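Long-range contact in RidA family protein (Mycobacterium tuberculosis, PDB 3I7T), which is of unknown function but belongs to the trimeric YjgF/YER057c/UK114 (RidA) family, whose better-known members are enamine/imine deaminases: residues Leu63-Ser77 / Phe90-Ala104. Numbering follows the deposited sequence.
Sequences LADVVRTRIYVTDIS and FGKIRPVTSMVEVTA
R68 packs against V96 from CB to its guanidinium. Its CB and CG each meet V96 CG2, CG at 3.7 Å. CG stands anti to the backbone N (chi1 176°), and a bend at chi3 (-59°) brings the guanidinium back to the same methyl, which lies over one face, offset toward the rim, 3.8 Å from R68 NH1. In the plane of that group, a water accepts from R68 NH1 and donates to T69 O and S98 OG, while R68 NH2 is salt-bridged to D117 of a neighbouring subunit. T69 N donates to V96 O (2.9 Å, 168° at the hydrogen); further along, V100 N to I71 O, V73 N to V100 O and V102 N to V73 O hold the parallel pairing of 71-73 with 99-101. I71 CG2 meets M99 CG at 4.0 Å, on the face covered by helix 79-90. At one end L63 CD2 touches F90 CZ (3.6 Å); at the other, E101 CG passes V73 O and T74 O, bringing OE1 doubtfully close to I76 N. Strand 66-73, helix 79-90 and outermost strand 99-101 form a beta-alpha-beta crossover of the YjgF/RidA fold, its arginine side facing a neighbouring subunit of the trimer.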
loop_
_atom_site.group_PDB
_atom_site.type_symbol
_atom_site.label_atom_id
_atom_site.label_comp_id
_atom_site.label_asym_id
_atom_site.label_seq_id
_atom_site.Cartn_x
_atom_site.Cartn_y
_atom_site.Cartn_z
ATOM N N LEU A 63 -10.873 14.433 6.900
ATOM C CA LEU A 63 -9.481 14.486 6.440
ATOM C C LEU A 63 -8.473 14.569 7.587
ATOM O O LEU A 63 -7.364 14.049 7.476
ATOM C CB LEU A 63 -9.277 15.657 5.484
ATOM C CG LEU A 63 -10.036 15.450 4.178
ATOM C CD1 LEU A 63 -10.035 16.735 3.349
ATOM C CD2 LEU A 63 -9.402 14.294 3.405
ATOM N N ALA A 64 -8.840 15.253 8.668
ATOM C CA ALA A 64 -7.965 15.382 9.846
ATOM C C ALA A 64 -7.654 14.035 10.511
ATOM O O ALA A 64 -6.779 13.949 11.381
ATOM C CB ALA A 64 -8.587 16.328 10.854
ATOM N N ASP A 65 -8.373 12.986 10.126
ATOM C CA ASP A 65 -8.114 11.658 10.698
ATOM C C ASP A 65 -7.133 10.833 9.854
ATOM O O ASP A 65 -6.632 9.790 10.298
ATOM C CB ASP A 65 -9.412 10.862 10.883
ATOM C CG ASP A 65 -10.332 11.469 11.895
ATOM O OD1 ASP A 65 -9.860 11.843 12.983
ATOM O OD2 ASP A 65 -11.541 11.556 11.603
ATOM N N VAL A 66 -6.889 11.297 8.632
ATOM C CA VAL A 66 -6.043 10.584 7.675
ATOM C C VAL A 66 -4.568 10.536 8.141
ATOM O O VAL A 66 -3.970 11.572 8.451
ATOM C CB VAL A 66 -6.172 11.229 6.272
ATOM C CG1 VAL A 66 -5.100 10.680 5.312
ATOM C CG2 VAL A 66 -7.591 11.032 5.736
ATOM N N VAL A 67 -4.003 9.335 8.233
ATOM C CA VAL A 67 -2.627 9.185 8.697
ATOM C C VAL A 67 -1.715 8.828 7.535
ATOM O O VAL A 67 -0.496 9.036 7.606
ATOM C CB VAL A 67 -2.474 8.104 9.810
ATOM C CG1 VAL A 67 -3.211 8.531 11.113
ATOM C CG2 VAL A 67 -2.956 6.737 9.320
ATOM N N ARG A 68 -2.306 8.275 6.480
ATOM C CA ARG A 68 -1.548 7.911 5.283
ATOM C C ARG A 68 -2.329 8.123 3.992
ATOM O O ARG A 68 -3.511 7.765 3.899
ATOM C CB ARG A 68 -1.065 6.448 5.339
ATOM C CG ARG A 68 -0.338 6.036 4.035
ATOM C CD ARG A 68 -0.036 4.528 3.895
ATOM N NE ARG A 68 0.793 3.948 4.956
ATOM C CZ ARG A 68 2.129 3.956 4.971
ATOM N NH1 ARG A 68 2.825 4.566 4.011
ATOM N NH2 ARG A 68 2.784 3.375 5.968
ATOM N N THR A 69 -1.666 8.705 2.994
ATOM C CA THR A 69 -2.161 8.656 1.617
ATOM C C THR A 69 -1.131 7.936 0.751
ATOM O O THR A 69 0.046 7.826 1.114
ATOM C CB THR A 69 -2.433 10.051 1.025
ATOM O OG1 THR A 69 -1.241 10.843 1.120
ATOM C CG2 THR A 69 -3.567 10.764 1.756
ATOM N N ARG A 70 -1.577 7.430 -0.396
ATOM C CA ARG A 70 -0.665 6.804 -1.345
ATOM C C ARG A 70 -1.170 7.226 -2.692
ATOM O O ARG A 70 -2.369 7.100 -2.965
ATOM C CB ARG A 70 -0.690 5.282 -1.210
ATOM C CG ARG A 70 0.265 4.555 -2.156
ATOM C CD ARG A 70 0.342 3.042 -1.843
ATOM N NE ARG A 70 1.020 2.795 -0.567
ATOM C CZ ARG A 70 0.407 2.441 0.560
ATOM N NH1 ARG A 70 1.117 2.253 1.657
ATOM N NH2 ARG A 70 -0.904 2.258 0.593
ATOM N N ILE A 71 -0.259 7.756 -3.512
ATOM C CA ILE A 71 -0.610 8.373 -4.780
ATOM C C ILE A 71 0.066 7.660 -5.948
ATOM O O ILE A 71 1.287 7.574 -5.999
ATOM C CB ILE A 71 -0.183 9.865 -4.792
ATOM C CG1 ILE A 71 -0.785 10.614 -3.594
ATOM C CG2 ILE A 71 -0.560 10.538 -6.127
ATOM C CD1 ILE A 71 -0.237 11.999 -3.424
ATOM N N TYR A 72 -0.743 7.134 -6.863
ATOM C CA TYR A 72 -0.261 6.590 -8.123
ATOM C C TYR A 72 -0.515 7.586 -9.236
ATOM O O TYR A 72 -1.647 8.027 -9.426
ATOM C CB TYR A 72 -0.997 5.292 -8.464
ATOM C CG TYR A 72 -1.030 4.290 -7.338
ATOM C CD1 TYR A 72 0.055 3.465 -7.096
ATOM C CD2 TYR A 72 -2.143 4.169 -6.515
ATOM C CE1 TYR A 72 0.048 2.541 -6.059
ATOM C CE2 TYR A 72 -2.164 3.244 -5.473
ATOM C CZ TYR A 72 -1.059 2.433 -5.253
ATOM O OH TYR A 72 -1.058 1.507 -4.221
ATOM N N VAL A 73 0.526 7.901 -9.996
ATOM C CA VAL A 73 0.392 8.801 -11.125
ATOM C C VAL A 73 0.907 8.151 -12.403
ATOM O O VAL A 73 1.778 7.270 -12.362
ATOM C CB VAL A 73 1.112 10.134 -10.887
ATOM C CG1 VAL A 73 0.399 10.927 -9.819
ATOM C CG2 VAL A 73 2.597 9.898 -10.529
ATOM N N THR A 74 0.376 8.575 -13.546
ATOM C CA THR A 74 0.866 8.024 -14.797
ATOM C C THR A 74 2.070 8.818 -15.318
ATOM O O THR A 74 2.802 8.340 -16.174
ATOM C CB THR A 74 -0.243 7.867 -15.884
ATOM O OG1 THR A 74 -0.853 9.135 -16.177
ATOM C CG2 THR A 74 -1.302 6.861 -15.423
ATOM N N ASP A 75 2.284 10.019 -14.795
ATOM C CA ASP A 75 3.459 10.793 -15.176
ATOM C C ASP A 75 4.027 11.525 -13.977
ATOM O O ASP A 75 3.556 12.612 -13.624
ATOM C CB ASP A 75 3.124 11.797 -16.271
ATOM C CG ASP A 75 4.335 12.595 -16.706
ATOM O OD1 ASP A 75 5.373 12.518 -16.005
ATOM O OD2 ASP A 75 4.253 13.295 -17.744
ATOM N N ILE A 76 5.026 10.922 -13.343
ATOM C CA ILE A 76 5.550 11.465 -12.092
ATOM C C ILE A 76 6.328 12.771 -12.317
ATOM O O ILE A 76 6.656 13.489 -11.365
ATOM C CB ILE A 76 6.409 10.422 -11.311
ATOM C CG1 ILE A 76 6.412 10.749 -9.805
ATOM C CG2 ILE A 76 7.820 10.320 -11.894
ATOM C CD1 ILE A 76 6.760 9.587 -8.950
ATOM N N SER A 77 6.620 13.091 -13.573
ATOM C CA SER A 77 7.252 14.372 -13.849
ATOM C C SER A 77 6.279 15.511 -13.535
ATOM O O SER A 77 6.678 16.679 -13.446
ATOM C CB SER A 77 7.771 14.449 -15.292
ATOM O OG SER A 77 6.746 14.788 -16.202
ATOM N N PHE A 90 -3.839 18.938 2.817
ATOM C CA PHE A 90 -3.200 18.343 3.996
ATOM C C PHE A 90 -2.027 19.114 4.607
ATOM O O PHE A 90 -1.232 18.540 5.341
ATOM C CB PHE A 90 -2.719 16.929 3.674
ATOM C CG PHE A 90 -3.823 15.932 3.433
ATOM C CD1 PHE A 90 -4.602 15.462 4.487
ATOM C CD2 PHE A 90 -4.042 15.427 2.157
ATOM C CE1 PHE A 90 -5.599 14.511 4.276
ATOM C CE2 PHE A 90 -5.026 14.482 1.929
ATOM C CZ PHE A 90 -5.816 14.016 3.000
ATOM N N GLY A 91 -1.925 20.406 4.317
ATOM C CA GLY A 91 -0.831 21.214 4.832
ATOM C C GLY A 91 -0.705 21.211 6.344
ATOM O O GLY A 91 0.410 21.199 6.875
ATOM N N LYS A 92 -1.835 21.233 7.046
ATOM C CA LYS A 92 -1.803 21.191 8.516
ATOM C C LYS A 92 -1.753 19.749 9.020
ATOM O O LYS A 92 -0.975 19.411 9.915
ATOM C CB LYS A 92 -3.032 21.881 9.098
ATOM C CG LYS A 92 -3.426 23.162 8.379
ATOM C CD LYS A 92 -4.916 23.501 8.571
ATOM C CE LYS A 92 -5.838 22.523 7.819
ATOM N NZ LYS A 92 -6.070 21.250 8.551
ATOM N N ILE A 93 -2.586 18.906 8.426
ATOM C CA ILE A 93 -2.749 17.519 8.846
ATOM C C ILE A 93 -1.484 16.674 8.630
ATOM O O ILE A 93 -0.996 15.996 9.556
ATOM C CB ILE A 93 -3.960 16.905 8.123
ATOM C CG1 ILE A 93 -5.223 17.723 8.460
ATOM C CG2 ILE A 93 -4.094 15.429 8.470
ATOM C CD1 ILE A 93 -6.295 17.774 7.333
ATOM N N ARG A 94 -0.976 16.714 7.425
ATOM C CA ARG A 94 0.291 16.120 7.084
ATOM C C ARG A 94 0.358 14.615 7.368
ATOM O O ARG A 94 1.157 14.189 8.156
ATOM C CB ARG A 94 1.398 16.814 7.817
ATOM C CG ARG A 94 1.909 17.899 7.133
ATOM C CD ARG A 94 2.298 18.910 8.046
ATOM N N PRO A 95 -0.480 13.842 6.723
ATOM C CA PRO A 95 -0.335 12.408 6.812
ATOM C C PRO A 95 0.982 12.047 6.127
ATOM O O PRO A 95 1.579 12.903 5.471
ATOM C CB PRO A 95 -1.515 11.908 5.975
ATOM C CG PRO A 95 -1.635 12.942 4.879
ATOM C CD PRO A 95 -1.306 14.255 5.571
ATOM N N VAL A 96 1.458 10.817 6.282
ATOM C CA VAL A 96 2.580 10.360 5.444
ATOM C C VAL A 96 2.047 10.087 4.036
ATOM O O VAL A 96 0.852 9.834 3.869
ATOM C CB VAL A 96 3.241 9.100 6.021
ATOM C CG1 VAL A 96 3.527 9.298 7.530
ATOM C CG2 VAL A 96 2.348 7.861 5.767
ATOM N N THR A 97 2.892 10.191 3.009
ATOM C CA THR A 97 2.483 9.728 1.682
ATOM C C THR A 97 3.586 9.008 0.964
ATOM O O THR A 97 4.730 8.966 1.418
ATOM C CB THR A 97 2.208 10.839 0.639
ATOM O OG1 THR A 97 2.382 12.150 1.177
ATOM C CG2 THR A 97 0.883 10.661 -0.039
ATOM N N SER A 98 3.213 8.501 -0.203
ATOM C CA SER A 98 4.152 8.025 -1.210
ATOM C C SER A 98 3.583 8.427 -2.539
ATOM O O SER A 98 2.379 8.564 -2.661
ATOM C CB SER A 98 4.294 6.508 -1.146
ATOM O OG SER A 98 4.561 6.128 0.190
ATOM N N MET A 99 4.442 8.615 -3.536
ATOM C CA MET A 99 3.965 8.869 -4.885
ATOM C C MET A 99 4.814 8.066 -5.831
ATOM O O MET A 99 6.028 8.241 -5.869
ATOM C CB MET A 99 4.087 10.354 -5.232
ATOM C CG MET A 99 3.413 10.747 -6.532
ATOM S SD MET A 99 3.821 12.441 -7.066
ATOM C CE MET A 99 3.014 13.379 -5.780
ATOM N N VAL A 100 4.191 7.185 -6.602
ATOM C CA VAL A 100 4.957 6.424 -7.583
ATOM C C VAL A 100 4.281 6.424 -8.934
ATOM O O VAL A 100 3.064 6.534 -9.046
ATOM C CB VAL A 100 5.163 4.957 -7.189
ATOM C CG1 VAL A 100 5.994 4.858 -5.907
ATOM C CG2 VAL A 100 3.811 4.247 -7.067
ATOM N N GLU A 101 5.086 6.273 -9.967
ATOM C CA GLU A 101 4.530 6.243 -11.291
ATOM C C GLU A 101 4.164 4.816 -11.677
ATOM O O GLU A 101 4.959 3.890 -11.492
ATOM C CB GLU A 101 5.531 6.817 -12.268
ATOM C CG GLU A 101 4.952 7.108 -13.612
ATOM C CD GLU A 101 5.966 7.776 -14.486
ATOM O OE1 GLU A 101 6.239 8.977 -14.277
ATOM O OE2 GLU A 101 6.506 7.090 -15.366
ATOM N N VAL A 102 2.959 4.642 -12.216
ATOM C CA VAL A 102 2.546 3.340 -12.748
ATOM C C VAL A 102 2.365 3.400 -14.272
ATOM O O VAL A 102 2.189 4.480 -14.835
ATOM C CB VAL A 102 1.256 2.828 -12.064
ATOM C CG1 VAL A 102 1.534 2.523 -10.598
ATOM C CG2 VAL A 102 0.130 3.850 -12.201
ATOM N N THR A 103 2.389 2.250 -14.935
ATOM C CA THR A 103 2.198 2.257 -16.381
ATOM C C THR A 103 0.790 2.688 -16.766
ATOM O O THR A 103 0.620 3.439 -17.719
ATOM C CB THR A 103 2.559 0.906 -17.057
ATOM O OG1 THR A 103 1.943 -0.176 -16.347
ATOM C CG2 THR A 103 4.063 0.703 -17.074
ATOM N N ALA A 104 -0.212 2.229 -16.018
ATOM C CA ALA A 104 -1.611 2.555 -16.320
ATOM C C ALA A 104 -2.512 2.504 -15.087
ATOM O O ALA A 104 -2.218 1.800 -14.132
ATOM C CB ALA A 104 -2.152 1.609 -17.404
HETATM O O HOH W 1 2.218 6.256 1.794
HETATM O O HOH W 2 2.928 5.769 -17.419
#